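Local coordinates for protein endo-alpha-mannosidase (Bacteroides thetaiotaomicron, PDB 4ACY) that hydrolyses internal alpha-mannosidic linkages, as a family GH99 glycoside hydrolase that probably acts on N-glycans or related mannose-containing glycans, at residues Y91-T96 with P338-K343; V281-I286 with T334-A339. All blocks are in the same frame, centred on the assembly; numbering follows the deposited sequence.

Contact 1: Y91-T96 with P338-K343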
loop_
_atom_site.group_PDB
_atom_site.type_symbol
_atom_site.label_atom_id
_atom_site.label_comp_id
_atom_site.label_asym_id
_atom_site.label_seq_id
_atom_site.Cartn_x
_atom_site.Cartn_y
_atom_site.Cartn_z
ATOM N N TYR A 91 2.334 1.671 18.370
ATOM C CA TYR A 91 2.192 0.308 18.859
ATOM C C TYR A 91 0.787 -0.201 18.517
ATOM O O TYR A 91 -0.201 0.460 18.858
ATOM C CB TYR A 91 2.426 0.257 20.378
ATOM C CG TYR A 91 2.616 -1.141 20.886
ATOM C CD1 TYR A 91 1.520 -1.951 21.187
ATOM C CD2 TYR A 91 3.895 -1.679 21.034
ATOM C CE1 TYR A 91 1.695 -3.260 21.620
ATOM C CE2 TYR A 91 4.078 -2.984 21.465
ATOM C CZ TYR A 91 2.970 -3.763 21.758
ATOM O OH TYR A 91 3.140 -5.058 22.185
ATOM N N PRO A 92 0.685 -1.368 17.857
ATOM C CA PRO A 92 -0.653 -1.816 17.431
ATOM C C PRO A 92 -1.598 -2.216 18.575
ATOM O O PRO A 92 -1.178 -2.864 19.545
ATOM C CB PRO A 92 -0.360 -3.067 16.607
ATOM C CG PRO A 92 1.068 -2.901 16.118
ATOM C CD PRO A 92 1.741 -2.258 17.336
ATOM N N GLU A 93 -2.868 -1.869 18.415
ATOM C CA GLU A 93 -3.911 -2.397 19.286
ATOM C C GLU A 93 -3.842 -3.929 19.347
ATOM O O GLU A 93 -4.004 -4.532 20.424
ATOM C CB GLU A 93 -5.286 -1.945 18.805
ATOM C CG GLU A 93 -6.386 -2.440 19.748
ATOM C CD GLU A 93 -7.790 -2.210 19.245
ATOM O OE1 GLU A 93 -7.994 -1.942 18.053
ATOM O OE2 GLU A 93 -8.711 -2.313 20.076
ATOM N N LEU A 94 -3.575 -4.557 18.201
ATOM C CA LEU A 94 -3.537 -6.023 18.119
ATOM C C LEU A 94 -2.186 -6.642 18.513
ATOM O O LEU A 94 -1.975 -7.853 18.390
ATOM C CB LEU A 94 -4.009 -6.491 16.733
ATOM C CG LEU A 94 -5.446 -6.105 16.380
ATOM C CD1 LEU A 94 -5.779 -6.600 14.989
ATOM C CD2 LEU A 94 -6.450 -6.696 17.371
ATOM N N GLY A 95 -1.280 -5.802 19.002
ATOM C CA GLY A 95 0.024 -6.242 19.480
ATOM C C GLY A 95 0.935 -6.691 18.361
ATOM O O GLY A 95 0.781 -6.249 17.212
ATOM N N THR A 96 1.868 -7.574 18.698
ATOM C CA THR A 96 2.797 -8.151 17.718
ATOM C C THR A 96 2.115 -9.299 17.024
ATOM O O THR A 96 2.414 -10.472 17.260
ATOM C CB THR A 96 4.139 -8.600 18.353
ATOM O OG1 THR A 96 3.891 -9.438 19.508
ATOM C CG2 THR A 96 4.935 -7.386 18.755
ATOM N N PRO A 338 -5.659 0.672 14.055
ATOM C CA PRO A 338 -5.677 1.211 15.412
ATOM C C PRO A 338 -4.384 1.004 16.176
ATOM O O PRO A 338 -3.828 -0.088 16.168
ATOM C CB PRO A 338 -6.818 0.421 16.078
ATOM C CG PRO A 338 -7.760 0.185 14.963
ATOM C CD PRO A 338 -6.899 -0.069 13.744
ATOM N N ALA A 339 -3.949 2.066 16.846
ATOM C CA ALA A 339 -2.742 2.069 17.662
ATOM C C ALA A 339 -3.153 2.417 19.095
ATOM O O ALA A 339 -4.157 3.099 19.295
ATOM C CB ALA A 339 -1.763 3.109 17.115
ATOM N N VAL A 340 -2.369 1.961 20.066
ATOM C CA VAL A 340 -2.651 2.215 21.496
ATOM C C VAL A 340 -1.468 2.871 22.198
ATOM O O VAL A 340 -0.322 2.751 21.745
ATOM C CB VAL A 340 -3.003 0.898 22.248
ATOM C CG1 VAL A 340 -4.283 0.308 21.686
ATOM C CG2 VAL A 340 -1.854 -0.132 22.169
ATOM N N SER A 341 -1.730 3.552 23.314
ATOM C CA SER A 341 -0.643 4.050 24.150
ATOM C C SER A 341 0.151 2.864 24.691
ATOM O O SER A 341 -0.425 1.825 25.059
ATOM C CB SER A 341 -1.191 4.908 25.289
ATOM O OG SER A 341 -2.243 4.239 25.961
ATOM N N LYS A 342 1.477 3.008 24.716
ATOM C CA LYS A 342 2.369 1.935 25.142
ATOM C C LYS A 342 3.742 2.501 25.465
ATOM O O LYS A 342 4.231 3.397 24.766
ATOM C CB LYS A 342 2.505 0.872 24.042
ATOM C CG LYS A 342 3.229 -0.423 24.452
ATOM C CD LYS A 342 2.441 -1.208 25.494
ATOM C CE LYS A 342 2.734 -2.700 25.410
ATOM N NZ LYS A 342 1.718 -3.492 26.163
ATOM N N LYS A 343 4.327 1.980 26.547
ATOM C CA LYS A 343 5.721 2.203 26.924
ATOM C C LYS A 343 6.344 0.842 27.247
ATOM O O LYS A 343 5.672 -0.055 27.753
ATOM C CB LYS A 343 5.810 3.116 28.149
HETATM O O HOH W 1 0.613 3.693 19.431
HETATM O O HOH W 2 -3.899 -3.133 15.721
#

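Contact 2: V281-I286 with T334-A339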
loop_
_atom_site.group_PDB
_atom_site.type_symbol
_atom_site.label_atom_id
_atom_site.label_comp_id
_atom_site.label_asym_id
_atom_site.label_seq_id
_atom_site.Cartn_x
_atom_site.Cartn_y
_atom_site.Cartn_z
ATOM N N VAL A 281 -2.799 8.578 -0.419
ATOM C CA VAL A 281 -3.012 9.425 0.758
ATOM C C VAL A 281 -2.647 8.685 2.024
ATOM O O VAL A 281 -2.961 7.498 2.170
ATOM C CB VAL A 281 -4.509 9.863 0.846
ATOM C CG1 VAL A 281 -4.790 10.680 2.113
ATOM C CG2 VAL A 281 -4.887 10.644 -0.414
ATOM N N GLY A 282 -1.996 9.388 2.952
ATOM C CA GLY A 282 -1.659 8.817 4.247
ATOM C C GLY A 282 -1.920 9.764 5.413
ATOM O O GLY A 282 -2.046 10.975 5.211
ATOM N N PRO A 283 -1.963 9.222 6.641
ATOM C CA PRO A 283 -2.345 10.024 7.824
ATOM C C PRO A 283 -1.167 10.719 8.507
ATOM O O PRO A 283 -1.363 11.530 9.427
ATOM C CB PRO A 283 -2.976 8.982 8.755
ATOM C CG PRO A 283 -2.264 7.727 8.436
ATOM C CD PRO A 283 -1.986 7.778 6.935
ATOM N N GLY A 284 0.046 10.392 8.053
ATOM C CA GLY A 284 1.280 10.927 8.616
ATOM C C GLY A 284 2.444 10.086 8.128
ATOM O O GLY A 284 2.279 9.221 7.257
ATOM N N TYR A 285 3.628 10.333 8.676
ATOM C CA TYR A 285 4.804 9.519 8.339
ATOM C C TYR A 285 5.799 9.643 9.478
ATOM O O TYR A 285 6.083 10.757 9.950
ATOM C CB TYR A 285 5.471 9.963 7.019
ATOM C CG TYR A 285 6.552 8.975 6.599
ATOM C CD1 TYR A 285 7.809 8.953 7.238
ATOM C CD2 TYR A 285 6.280 7.997 5.641
ATOM C CE1 TYR A 285 8.781 8.008 6.885
ATOM C CE2 TYR A 285 7.234 7.037 5.286
ATOM C CZ TYR A 285 8.481 7.048 5.900
ATOM O OH TYR A 285 9.414 6.086 5.537
ATOM N N ILE A 286 6.294 8.503 9.943
ATOM C CA ILE A 286 7.465 8.482 10.816
ATOM C C ILE A 286 8.096 7.095 10.837
ATOM O O ILE A 286 7.425 6.081 11.102
ATOM C CB ILE A 286 7.191 9.034 12.252
ATOM C CG1 ILE A 286 8.476 8.965 13.090
ATOM C CG2 ILE A 286 6.034 8.264 12.918
ATOM C CD1 ILE A 286 8.456 9.823 14.389
ATOM N N THR A 334 2.713 5.030 8.849
ATOM C CA THR A 334 1.667 5.500 7.947
ATOM C C THR A 334 0.337 4.786 8.166
ATOM O O THR A 334 -0.605 5.054 7.436
ATOM C CB THR A 334 2.079 5.335 6.464
ATOM O OG1 THR A 334 2.365 3.958 6.204
ATOM C CG2 THR A 334 3.309 6.189 6.151
ATOM N N GLN A 335 0.263 3.905 9.171
ATOM C CA GLN A 335 -0.888 3.009 9.349
ATOM C C GLN A 335 -2.165 3.751 9.752
ATOM O O GLN A 335 -2.107 4.711 10.523
ATOM C CB GLN A 335 -0.560 1.877 10.342
ATOM C CG GLN A 335 -0.545 2.251 11.831
ATOM C CD GLN A 335 0.553 3.252 12.242
ATOM O OE1 GLN A 335 1.653 3.294 11.663
ATOM N NE2 GLN A 335 0.261 4.042 13.253
ATOM N N ILE A 336 -3.297 3.322 9.203
ATOM C CA ILE A 336 -4.582 3.788 9.751
ATOM C C ILE A 336 -5.092 2.771 10.760
ATOM O O ILE A 336 -6.041 3.065 11.512
ATOM C CB ILE A 336 -5.632 4.118 8.655
ATOM C CG1 ILE A 336 -5.952 2.868 7.820
ATOM C CG2 ILE A 336 -5.172 5.322 7.774
ATOM C CD1 ILE A 336 -7.167 3.076 6.911
ATOM N N GLU A 337 -4.440 1.607 10.801
ATOM C CA GLU A 337 -4.757 0.547 11.770
ATOM C C GLU A 337 -4.702 1.095 13.204
ATOM O O GLU A 337 -3.840 1.934 13.529
ATOM C CB GLU A 337 -3.841 -0.663 11.609
ATOM C CG GLU A 337 -4.297 -1.845 12.466
ATOM C CD GLU A 337 -3.458 -3.068 12.354
ATOM O OE1 GLU A 337 -2.503 -3.111 11.534
ATOM O OE2 GLU A 337 -3.763 -4.025 13.104
ATOM N N PRO A 338 -5.659 0.672 14.055
ATOM C CA PRO A 338 -5.677 1.211 15.412
ATOM C C PRO A 338 -4.384 1.004 16.176
ATOM O O PRO A 338 -3.828 -0.088 16.168
ATOM C CB PRO A 338 -6.818 0.421 16.078
ATOM C CG PRO A 338 -7.760 0.185 14.963
ATOM C CD PRO A 338 -6.899 -0.069 13.744
ATOM N N ALA A 339 -3.949 2.066 16.846
ATOM C CA ALA A 339 -2.742 2.069 17.662
ATOM C C ALA A 339 -3.153 2.417 19.095
ATOM O O ALA A 339 -4.157 3.099 19.295
ATOM C CB ALA A 339 -1.763 3.109 17.115
#

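Contact 1: Y91-T96 with P338-K343
An isolated antiparallel beta bridge, with Pro92 and Ala339 as its non-hydrogen-bonded pair, joins two long loops of this TIM-barrel enzyme. Two nearly straight bonds make it: Val340 N donates to Tyr91 O at 2.9 Å, and Glu93 N to Pro338 O at 3.0 Å. The first meets its acceptor almost end-on, with a C=O...N angle of 171°, whereas the second enters from above the carbonyl plane. Water 2 accepts from Leu94 N, within the type I turn from Pro92 to Gly95, and donates to Pro338 O. Water 1 accepts from Tyr91 N and sits 2.7 Å from Val340 O. Beyond the bridge, the Tyr91 ring lies between Pro92 CD on one face and, on the opposite face, Lys342 CG, which in one of two lysine conformers makes a CH-pi contact 3.8 Å from the ring centroid. The bend at chi2 (66°) leads the lysine chain on along the ring, bringing CE near CZ. Val340 splits its methyls, CG1 resting 3.6 Å from Glu93 CA and CG2 approaching Tyr91 CD1 obliquely. Without the ring, as with an alanine in place of Tyr91, the Lys342 methylenes would probably lose their aromatic support and a gap would open beside Val340 CG2. Tyr349 meets the ring edge-to-face, while Met111 of helix 102-115, which leads into strand 117-124, touches both Glu93 and Pro338.

Contact 2: V281-I286 with T334-A339
Pro283 and Thr334 form the tight part of this buried contact between the loops that follow barrel strands 276-281 and 322-324. The proline ring turns its CD and CG toward the backbone of the other loop, and CD comes within 3.1 Å of Thr334 O. Next to it, the threonine methyl fills the angle between the peptide of Gly284 and the ring of Tyr285: Thr334 CG2 is 3.4 Å from Gly284 O and 3.5 Å from Tyr285 CD2. The first torsion of Thr334 (58°) sets this division of labour, placing CG2 beside its own backbone N while OG1 is directed to a hydrogen bond with Ser326. Thr334 and Tyr285 run side by side, and the phenol reaches past the methyl to bond with Asp287. Gly284 O pays for the close fit, since it is buried against the methyl and has no hydrogen-bonding partner in the model.

The packing slackens toward Ile336. Its CG2 touches Pro283 CG at an ordinary 3.8 Å, and CG1 leads away from the proline. Gln335 contributes chiefly its carbonyl oxygen, which lies 3.7 Å from Pro283 CG and also accepts a hydrogen bond from Arg301, with its amide NE2 bonded to Tyr352 instead. From Glu337 onward the chain leaves the 281-286 loop altogether.

Val281 is tied through its backbone to Ser323 and Thr325, in line with the neighbouring seventh and eighth barrel strands. Just above these strand ends, Tyr307 of helix 305-316 touches Pro283, and Tyr360 of helix 359-376 packs on both Pro283 and Ile336.

Contacts 1 and 2 have centres 13 Å apart and meet in the loop between strand 322-324 and helix 359-376, sharing Pro338 and Ala339. Along the chain, 91-96 comes first, in the long connection from strand 42-46 to helix 102-115; 281-286 follows, just after strand 276-281; and 334-343 comes last. The eighth-strand loop is therefore held to its barrel neighbours in turn, to the seventh-strand loop near the barrel and to the first-strand loop farther out. Between the two contacts, Leu94 CD1 packs 3.8 Å from Glu337 OE2. These loops follow the C-terminal strand ends, where TIM-barrel enzymes carry their active sites.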